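Local coordinates for amino acid ABC transporter, periplasmic amino acid-binding protein (Brucella ovis, PDB 4Z9N) that binds glutathione in the cleft of a periplasmic solute-binding fold and probably delivers it, or related amino acid solutes, to an ABC transporter of the inner membrane, at residues 125-130 and 202-207; 135-140 and 180-185; 144-149 and 207-212. All blocks are in the same frame, centred on the assembly; numbering follows the deposited sequence. Where two conformers were deposited one is given.

Contact 1 (125-130 and 202-207)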
loop_
_atom_site.group_PDB
_atom_site.type_symbol
_atom_site.label_atom_id
_atom_site.label_comp_id
_atom_site.label_asym_id
_atom_site.label_seq_id
_atom_site.Cartn_x
_atom_site.Cartn_y
_atom_site.Cartn_z
ATOM N N ASN D 125 8.011 19.482 27.505
ATOM C CA ASN D 125 7.286 19.684 26.256
ATOM C C ASN D 125 7.921 18.916 25.103
ATOM O O ASN D 125 7.578 19.132 23.948
ATOM C CB ASN D 125 7.202 21.179 25.906
ATOM C CG ASN D 125 8.561 21.804 25.619
ATOM O OD1 ASN D 125 9.604 21.213 25.882
ATOM N ND2 ASN D 125 8.546 23.025 25.095
ATOM N N SER D 126 8.846 18.018 25.414
ATOM C CA SER D 126 9.493 17.239 24.369
ATOM C C SER D 126 9.916 15.875 24.899
ATOM O O SER D 126 10.338 15.756 26.051
ATOM C CB SER D 126 10.708 17.984 23.818
ATOM O OG SER D 126 11.493 17.129 23.008
ATOM N N ALA D 127 9.825 14.852 24.058
ATOM C CA ALA D 127 10.266 13.527 24.472
ATOM C C ALA D 127 11.761 13.532 24.756
ATOM O O ALA D 127 12.265 12.640 25.426
ATOM C CB ALA D 127 9.936 12.482 23.416
ATOM N N LEU D 128 12.476 14.530 24.241
ATOM C CA LEU D 128 13.919 14.599 24.459
ATOM C C LEU D 128 14.246 15.070 25.877
ATOM O O LEU D 128 15.411 15.124 26.274
ATOM C CB LEU D 128 14.579 15.509 23.420
ATOM C CG LEU D 128 14.662 14.915 22.006
ATOM C CD1 LEU D 128 15.269 15.902 21.001
ATOM C CD2 LEU D 128 15.438 13.597 22.010
ATOM N N GLN D 129 13.221 15.402 26.653
ATOM C CA GLN D 129 13.453 15.800 28.035
ATOM C C GLN D 129 13.131 14.656 28.995
ATOM O O GLN D 129 13.008 14.855 30.209
ATOM C CB GLN D 129 12.633 17.037 28.376
ATOM C CG GLN D 129 12.775 18.171 27.374
ATOM C CD GLN D 129 11.771 19.266 27.623
ATOM O OE1 GLN D 129 10.584 18.999 27.780
ATOM N NE2 GLN D 129 12.238 20.510 27.661
ATOM N N LEU D 130 13.033 13.449 28.450
ATOM C CA LEU D 130 12.599 12.297 29.235
ATOM C C LEU D 130 13.732 11.403 29.725
ATOM O O LEU D 130 13.476 10.286 30.162
ATOM C CB LEU D 130 11.609 11.452 28.427
ATOM C CG LEU D 130 10.251 12.124 28.189
ATOM C CD1 LEU D 130 9.359 11.199 27.370
ATOM C CD2 LEU D 130 9.584 12.519 29.503
ATOM N N VAL D 202 -0.865 15.050 28.305
ATOM C CA VAL D 202 -0.407 15.656 27.073
ATOM C C VAL D 202 0.348 14.630 26.249
ATOM O O VAL D 202 1.211 13.935 26.774
ATOM C CB VAL D 202 0.481 16.878 27.362
ATOM C CG1 VAL D 202 1.089 17.412 26.066
ATOM C CG2 VAL D 202 -0.332 17.964 28.048
ATOM N N ILE D 203 0.013 14.527 24.969
ATOM C CA ILE D 203 0.813 13.728 24.039
ATOM C C ILE D 203 1.895 14.635 23.474
ATOM O O ILE D 203 1.592 15.676 22.875
ATOM C CB ILE D 203 -0.049 13.121 22.936
ATOM C CG1 ILE D 203 -1.126 12.212 23.538
ATOM C CG2 ILE D 203 0.814 12.389 21.910
ATOM C CD1 ILE D 203 -2.178 11.748 22.528
ATOM N N LEU D 204 3.151 14.261 23.690
ATOM C CA LEU D 204 4.274 15.094 23.285
ATOM C C LEU D 204 4.384 15.069 21.765
ATOM O O LEU D 204 3.842 14.164 21.123
ATOM C CB LEU D 204 5.577 14.626 23.955
ATOM C CG LEU D 204 5.553 14.678 25.485
ATOM C CD1 LEU D 204 6.777 14.041 26.101
ATOM C CD2 LEU D 204 5.399 16.114 25.961
ATOM N N PRO D 205 5.068 16.070 21.183
ATOM C CA PRO D 205 5.065 16.196 19.722
ATOM C C PRO D 205 5.802 15.081 18.979
ATOM O O PRO D 205 5.435 14.776 17.846
ATOM C CB PRO D 205 5.772 17.540 19.485
ATOM C CG PRO D 205 5.728 18.252 20.797
ATOM C CD PRO D 205 5.805 17.173 21.821
ATOM N N GLU D 206 6.829 14.496 19.589
ATOM C CA GLU D 206 7.702 13.565 18.864
ATOM C C GLU D 206 7.008 12.271 18.420
ATOM O O GLU D 206 6.283 11.635 19.191
ATOM C CB GLU D 206 8.924 13.210 19.722
ATOM C CG GLU D 206 9.986 14.315 19.825
ATOM C CD GLU D 206 9.626 15.418 20.811
ATOM O OE1 GLU D 206 8.616 15.285 21.535
ATOM O OE2 GLU D 206 10.374 16.424 20.864
ATOM N N ILE D 207 7.249 11.895 17.165
ATOM C CA ILE D 207 6.814 10.610 16.624
ATOM C C ILE D 207 8.056 9.846 16.247
ATOM O O ILE D 207 8.803 10.301 15.382
ATOM C CB ILE D 207 5.891 10.791 15.421
ATOM C CG1 ILE D 207 4.630 11.540 15.852
ATOM C CG2 ILE D 207 5.598 9.433 14.752
ATOM C CD1 ILE D 207 3.795 12.037 14.711
#
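Ser126 and Ala127 are gripped by the carboxylate of Glu206 in a loop-to-loop contact at the edge of one lobe of a family 3 periplasmic solute-binding protein. An ST turn, in the loop between strands 101-117 and 134-138, meets the chain that leaves strand 201-203. Two hydrogen bonds carry the polar half. Ser126 OG donates to Glu206 OE2 at 2.5 Å, while the Ala127 backbone N reaches Glu206 OE1 at 2.8 Å and almost straight, 174°. Both donors arrive from above the carboxylate plane. Glutamate suits the place because its chain, bent at chi2 (79°), can set both oxygens against successive residues, and serine because its hydroxyl works twice: it donates to Glu206 and accepts from Leu128 N at 3.0 Å, which makes the ST turn. The negative charge sits at the first N-H of the short 3-10 segment, that of Ala127, which probably helps to stabilise it.

The apolar half is centred on Leu204. Its two methyls spread against the backbone of 125-127, CD2 nearest the Asn125 carbonyl carbon and CD1 nearest the Ser126-Ala127 link, and CD1 also meets Leu130 CD1 tip to tip at 4.0 Å. The small Ala127 lets the glutamate come close, its CB lying against the aliphatic CB and CG of Glu206. Phe114 of strand 101-117 packs on Ala127 and Leu130 from outside the two segments, and Tyr150 of helix 142-153 touches Glu206. On the solvent-exposed side, Pro205 brings its ring CD to 3.4 Å from the carbonyl O of Asn125.

Contact 2 (135-140 and 180-185). With GSH (glutathione), chain U.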
loop_
_atom_site.group_PDB
_atom_site.type_symbol
_atom_site.label_atom_id
_atom_site.label_comp_id
_atom_site.label_asym_id
_atom_site.label_seq_id
_atom_site.Cartn_x
_atom_site.Cartn_y
_atom_site.Cartn_z
ATOM N N ILE D 135 9.153 4.807 32.042
ATOM C CA ILE D 135 8.164 4.815 30.972
ATOM C C ILE D 135 7.524 3.447 30.804
ATOM O O ILE D 135 8.211 2.451 30.540
ATOM C CB ILE D 135 8.792 5.292 29.662
ATOM C CG1 ILE D 135 9.511 6.630 29.892
ATOM C CG2 ILE D 135 7.710 5.434 28.581
ATOM C CD1 ILE D 135 10.073 7.244 28.642
ATOM N N CYS D 136 6.200 3.394 30.913
ATOM C CA CYS D 136 5.540 2.105 30.808
ATOM C C CYS D 136 5.341 1.739 29.354
ATOM O O CYS D 136 5.115 2.583 28.483
ATOM C CB CYS D 136 4.208 2.073 31.548
ATOM S SG CYS D 136 2.956 3.075 30.845
ATOM N N VAL D 137 5.449 0.448 29.107
ATOM C CA VAL D 137 5.328 -0.076 27.746
ATOM C C VAL D 137 4.894 -1.537 27.858
ATOM O O VAL D 137 5.199 -2.197 28.851
ATOM C CB VAL D 137 6.656 0.068 26.962
ATOM C CG1 VAL D 137 7.728 -0.857 27.537
ATOM C CG2 VAL D 137 6.444 -0.234 25.470
ATOM N N GLN D 138 4.186 -2.042 26.851
ATOM C CA GLN D 138 3.817 -3.459 26.858
ATOM C C GLN D 138 4.824 -4.362 26.171
ATOM O O GLN D 138 5.404 -4.004 25.153
ATOM C CB GLN D 138 2.459 -3.664 26.209
ATOM C CG GLN D 138 1.346 -3.623 27.203
ATOM C CD GLN D 138 0.024 -3.902 26.553
ATOM O OE1 GLN D 138 -0.709 -2.983 26.234
ATOM N NE2 GLN D 138 -0.279 -5.177 26.330
ATOM N N ALA D 139 5.023 -5.533 26.759
ATOM C CA ALA D 139 5.818 -6.584 26.136
ATOM C C ALA D 139 5.129 -7.082 24.860
ATOM O O ALA D 139 3.899 -6.980 24.723
ATOM C CB ALA D 139 6.025 -7.738 27.116
ATOM N N GLY D 140 5.925 -7.639 23.952
ATOM C CA GLY D 140 5.413 -8.197 22.714
ATOM C C GLY D 140 4.943 -7.140 21.725
ATOM O O GLY D 140 4.045 -7.405 20.940
ATOM N N ALA D 180 5.838 8.343 32.320
ATOM C CA ALA D 180 5.334 8.496 30.960
ATOM C C ALA D 180 4.800 7.167 30.440
ATOM O O ALA D 180 5.070 6.103 31.009
ATOM C CB ALA D 180 6.424 9.032 30.037
ATOM N N TYR D 181 4.028 7.258 29.366
ATOM C CA TYR D 181 3.394 6.118 28.719
ATOM C C TYR D 181 3.829 6.154 27.258
ATOM O O TYR D 181 3.804 7.225 26.639
ATOM C CB TYR D 181 1.866 6.229 28.840
ATOM C CG TYR D 181 1.063 4.962 28.597
ATOM C CD1 TYR D 181 1.054 4.340 27.350
ATOM C CD2 TYR D 181 0.272 4.420 29.607
ATOM C CE1 TYR D 181 0.298 3.180 27.136
ATOM C CE2 TYR D 181 -0.484 3.274 29.404
ATOM C CZ TYR D 181 -0.470 2.661 28.166
ATOM O OH TYR D 181 -1.224 1.519 27.972
ATOM N N THR D 182 4.228 5.021 26.688
ATOM C CA THR D 182 4.496 5.027 25.259
ATOM C C THR D 182 3.691 3.946 24.544
ATOM O O THR D 182 3.549 2.818 25.036
ATOM C CB THR D 182 6.017 4.856 24.928
ATOM O OG1 THR D 182 6.221 5.052 23.523
ATOM C CG2 THR D 182 6.542 3.457 25.311
ATOM N N THR D 183 3.136 4.331 23.400
ATOM C CA THR D 183 2.491 3.411 22.467
ATOM C C THR D 183 2.168 4.203 21.198
ATOM O O THR D 183 2.644 5.333 21.032
ATOM C CB THR D 183 1.201 2.749 23.056
ATOM O OG1 THR D 183 0.649 1.846 22.085
ATOM C CG2 THR D 183 0.156 3.775 23.423
ATOM N N ASP D 184 1.390 3.614 20.294
ATOM C CA ASP D 184 0.997 4.318 19.067
ATOM C C ASP D 184 0.199 5.553 19.411
ATOM O O ASP D 184 -0.542 5.561 20.400
ATOM C CB ASP D 184 0.196 3.389 18.167
ATOM C CG ASP D 184 0.982 2.163 17.799
ATOM O OD1 ASP D 184 2.187 2.332 17.525
ATOM O OD2 ASP D 184 0.425 1.039 17.814
ATOM N N GLN D 185 0.343 6.607 18.615
ATOM C CA GLN D 185 -0.261 7.864 19.014
ATOM C C GLN D 185 -1.785 7.759 19.118
ATOM O O GLN D 185 -2.383 8.284 20.078
ATOM C CB GLN D 185 0.126 8.972 18.038
ATOM C CG GLN D 185 -0.489 10.296 18.375
ATOM C CD GLN D 185 -0.246 11.312 17.289
ATOM O OE1 GLN D 185 0.858 11.834 17.149
ATOM N NE2 GLN D 185 -1.261 11.551 16.472
HETATM N N1 GSH U . 1.154 -1.354 17.020
HETATM C CA1 GSH U . 2.049 -1.910 18.036
HETATM C C1 GSH U . 2.383 -3.349 17.650
HETATM O O11 GSH U . 3.259 -3.973 18.311
HETATM O O12 GSH U . 1.789 -3.918 16.692
HETATM C CB1 GSH U . 1.402 -1.925 19.430
HETATM C CG1 GSH U . 0.119 -2.778 19.376
HETATM C CD1 GSH U . -0.380 -3.005 20.799
HETATM O OE1 GSH U . -0.552 -4.101 21.237
HETATM N N2 GSH U . -0.655 -1.844 21.611
HETATM C CA2 GSH U . -1.106 -2.065 22.973
HETATM C C2 GSH U . -2.453 -2.801 23.026
HETATM O O2 GSH U . -3.208 -2.867 22.110
HETATM C CB2 GSH U . -1.096 -0.750 23.760
HETATM S SG2 GSH U . -2.391 0.394 23.209
HETATM N N3 GSH U . -2.765 -3.482 24.265
HETATM C CA3 GSH U . -4.003 -4.201 24.394
HETATM C C3 GSH U . -3.692 -5.613 24.892
HETATM O O31 GSH U . -4.642 -6.330 25.302
HETATM O O32 GSH U . -2.504 -6.060 24.878
HETATM O O HOH W 1 2.699 0.120 25.241
HETATM O O HOH W 2 0.515 -0.520 26.784
#
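Backbone hydrogen bonds join Cys136 to Ala180 and Thr182, pairing strands 135-138 and 180-182 in parallel within the mixed sheet of one lobe of the binding protein. Cys136 N donates to Ala180 O at 2.9 Å, and Cys136 O receives Thr182 N at 3.2 Å, so the N-H and C=O of Cys136 both turn to strand 180-182 and bracket Tyr181, as in regular parallel pairing. Beyond it the strands diverge and a water takes over, accepting from Gln138 N and donating to Thr182 O.

Apolar contacts line the face bearing Ile135 and Ala180: Ile135 CG1 lies 3.9 Å from Ala180 CB, a methyl small enough to let the branched side chain settle beside it. Farther along, Val137 and Thr182 point the same way, with CG2 against CG2 at 3.7 Å. Thr182 OG1, anti to its own N (chi1 -172°), is thereby turned to Gly113 O and Gln112, leaving the methyl for Val137.

On the other face, in one of two conformers of Cys136, its SG lies over the ring of Tyr181, 3.7 Å from the centroid and 31° off the normal; this sulfur-aromatic contact holds for that conformer alone. Cys136 is also one half of the disulfide with Cys178.

Polar side chains at the C-terminal ends of the strands hold glutathione. Gln138 uses both ends of its amide, OE1 accepting from N3 of glutathione and NE2 donating to its O32 at 2.8 Å, while Asp184 OD2 takes the ligand's N1 at 2.6 Å. A second water donates to Gln138 OE1 and Tyr181 OH.

Strand 159-163 pairs with 134-138 along its other edge. Helix 142-153 covers Ile135 and Val137, while helix 166-174 covers Cys136 and Tyr181, whose OH bonds Asn170.

Contact 3 (144-149 and 207-212)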
loop_
_atom_site.group_PDB
_atom_site.type_symbol
_atom_site.label_atom_id
_atom_site.label_comp_id
_atom_site.label_asym_id
_atom_site.label_seq_id
_atom_site.Cartn_x
_atom_site.Cartn_y
_atom_site.Cartn_z
ATOM N N GLU D 144 8.096 -1.439 22.373
ATOM C CA GLU D 144 9.169 -1.682 23.328
ATOM C C GLU D 144 10.542 -1.592 22.644
ATOM O O GLU D 144 11.484 -1.029 23.199
ATOM C CB GLU D 144 8.983 -3.057 23.987
ATOM C CG GLU D 144 10.083 -3.406 24.971
ATOM C CD GLU D 144 9.999 -4.841 25.482
ATOM O OE1 GLU D 144 9.455 -5.715 24.771
ATOM O OE2 GLU D 144 10.508 -5.096 26.592
ATOM N N LEU D 145 10.644 -2.136 21.429
ATOM C CA LEU D 145 11.918 -2.114 20.707
ATOM C C LEU D 145 12.265 -0.704 20.234
ATOM O O LEU D 145 13.420 -0.281 20.318
ATOM C CB LEU D 145 11.874 -3.072 19.505
ATOM C CG LEU D 145 11.455 -4.515 19.837
ATOM C CD1 LEU D 145 11.396 -5.394 18.587
ATOM C CD2 LEU D 145 12.401 -5.116 20.878
ATOM N N ASN D 146 11.272 0.014 19.709
ATOM C CA ASN D 146 11.527 1.366 19.202
ATOM C C ASN D 146 11.972 2.301 20.323
ATOM O O ASN D 146 12.800 3.185 20.089
ATOM C CB ASN D 146 10.299 1.979 18.542
ATOM C CG ASN D 146 9.843 1.225 17.310
ATOM O OD1 ASN D 146 10.641 0.641 16.586
ATOM N ND2 ASN D 146 8.536 1.239 17.070
ATOM N N MET D 147 11.395 2.148 21.520
ATOM C CA MET D 147 11.762 3.049 22.613
ATOM C C MET D 147 13.225 2.855 22.982
ATOM O O MET D 147 13.952 3.820 23.174
ATOM C CB MET D 147 10.898 2.845 23.847
ATOM C CG MET D 147 11.377 3.700 25.014
ATOM S SD MET D 147 10.183 3.810 26.354
ATOM C CE MET D 147 9.970 2.081 26.787
ATOM N N ALA D 148 13.656 1.606 23.078
ATOM C CA ALA D 148 15.057 1.339 23.354
ATOM C C ALA D 148 15.925 2.043 22.303
ATOM O O ALA D 148 16.912 2.709 22.643
ATOM C CB ALA D 148 15.326 -0.162 23.377
ATOM N N ASP D 149 15.554 1.900 21.027
ATOM C CA ASP D 149 16.320 2.512 19.935
ATOM C C ASP D 149 16.441 4.020 20.129
ATOM O O ASP D 149 17.515 4.615 19.950
ATOM C CB ASP D 149 15.660 2.265 18.575
ATOM C CG ASP D 149 15.774 0.833 18.092
ATOM O OD1 ASP D 149 16.603 0.062 18.621
ATOM O OD2 ASP D 149 15.023 0.495 17.147
ATOM N N ILE D 207 7.249 11.895 17.165
ATOM C CA ILE D 207 6.814 10.610 16.624
ATOM C C ILE D 207 8.056 9.846 16.247
ATOM O O ILE D 207 8.803 10.301 15.382
ATOM C CB ILE D 207 5.891 10.791 15.421
ATOM C CG1 ILE D 207 4.630 11.540 15.852
ATOM C CG2 ILE D 207 5.598 9.433 14.752
ATOM C CD1 ILE D 207 3.795 12.037 14.711
ATOM N N ILE D 208 8.293 8.692 16.878
ATOM C CA ILE D 208 9.601 8.064 16.761
ATOM C C ILE D 208 9.619 6.811 15.893
ATOM O O ILE D 208 10.648 6.153 15.806
ATOM C CB ILE D 208 10.189 7.725 18.156
ATOM C CG1 ILE D 208 9.419 6.582 18.821
ATOM C CG2 ILE D 208 10.193 8.965 19.047
ATOM C CD1 ILE D 208 10.162 5.933 20.007
ATOM N N SER D 209 8.506 6.481 15.244
ATOM C CA SER D 209 8.468 5.270 14.418
ATOM C C SER D 209 7.366 5.362 13.390
ATOM O O SER D 209 6.478 6.202 13.504
ATOM C CB SER D 209 8.233 4.036 15.279
ATOM O OG SER D 209 6.896 4.041 15.753
ATOM N N LYS D 210 7.435 4.481 12.396
ATOM C CA LYS D 210 6.310 4.219 11.510
ATOM C C LYS D 210 5.537 3.016 12.037
ATOM O O LYS D 210 6.125 1.957 12.298
ATOM C CB LYS D 210 6.795 3.948 10.082
ATOM C CG LYS D 210 7.352 5.184 9.388
ATOM C CD LYS D 210 7.860 4.842 7.985
ATOM C CE LYS D 210 9.206 4.133 8.070
ATOM N NZ LYS D 210 9.809 4.064 6.673
ATOM N N GLU D 211 4.224 3.171 12.203
ATOM C CA GLU D 211 3.394 2.072 12.697
ATOM C C GLU D 211 2.152 1.914 11.828
ATOM O O GLU D 211 1.052 2.353 12.184
ATOM C CB GLU D 211 2.981 2.287 14.165
ATOM C CG GLU D 211 4.121 2.614 15.105
ATOM C CD GLU D 211 4.876 1.403 15.657
ATOM O OE1 GLU D 211 4.495 0.237 15.402
ATOM O OE2 GLU D 211 5.877 1.644 16.376
ATOM N N PRO D 212 2.325 1.311 10.648
ATOM C CA PRO D 212 1.159 1.061 9.798
ATOM C C PRO D 212 0.336 -0.135 10.307
ATOM O O PRO D 212 0.828 -1.270 10.332
ATOM C CB PRO D 212 1.792 0.800 8.419
ATOM C CG PRO D 212 3.173 0.219 8.755
ATOM C CD PRO D 212 3.601 1.000 9.981
HETATM O O HOH W 3 7.724 0.121 14.033
HETATM O O HOH W 4 13.049 5.271 17.316
#
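Asn146 of helix 142-153 faces Ser209 and Glu211 where the chain enters strand 211-218, and its side chain carries most of this buried contact. Among the polar groups, Asn146 ND2 lies 2.8 Å from Glu211 OE2, but the angle is poor, so this is a close approach and not a hydrogen bond; the amide and carboxylate planes are 60° apart. The amide N instead donates to Gln112 OE1, and Arg328 of the second subunit is the strongest polar partner of Asn146. An asparagine suits such a place, since its short amide can serve several partners at once. Glu211 OE2 is claimed by Ser209 OG at 2.7 Å, on the anti side of the carboxylate; OE1 turns to Thr90 and Thr142. Fixed at both oxygens, the carboxylate is unlikely to rotate.

The helix is the crossover of a beta-alpha-beta unit, strand 134-138, helix 142-153, strand 159-163, and its Met147 packs on the first strand and on Pro160 of the last. Glu211 lies beside bound glutathione, about 4 Å from it at the nearest atoms.

Van der Waals packing falls to Ile208, whose CG1 sits between the backbone N and carbonyl carbon (chi1 70°) and sends CD1 against the helix backbone, 3.8 Å from Asn146 O. The same methyl reaches Met147 CA at 4.2 Å. Ser209 adds its CB, 3.3 Å from Asn146 ND2.

Water supplies a further link: one molecule donates to Lys210 O at 3.0 Å and accepts weakly from Asn146 ND2. At the subunit interface, Lys210 NZ forms a salt bridge with Glu240 of the second subunit.

How the contacts relate
Following the chain from the N terminus, the loop 125-130 comes first, then strand 135-138 and helix residues 144-149. Contact 2 closes the first loop, when the chain returns at 180-185, its strand 180-182 running parallel to 135-138. Contact 1 closes a wider one at 202-207, with contact 2 nested inside it. Contact 3 follows at once, sharing Ile207, and crosses both others because 144-149 lies within their loops while 207-212 reaches past them. Met147 of contact 3 packs on Ile135 and Val137 of contact 2, and Leu130 of contact 1 meets Ile135. Together they tie the edge loop, mixed sheet and covering helix into one lobe beside the glutathione pocket.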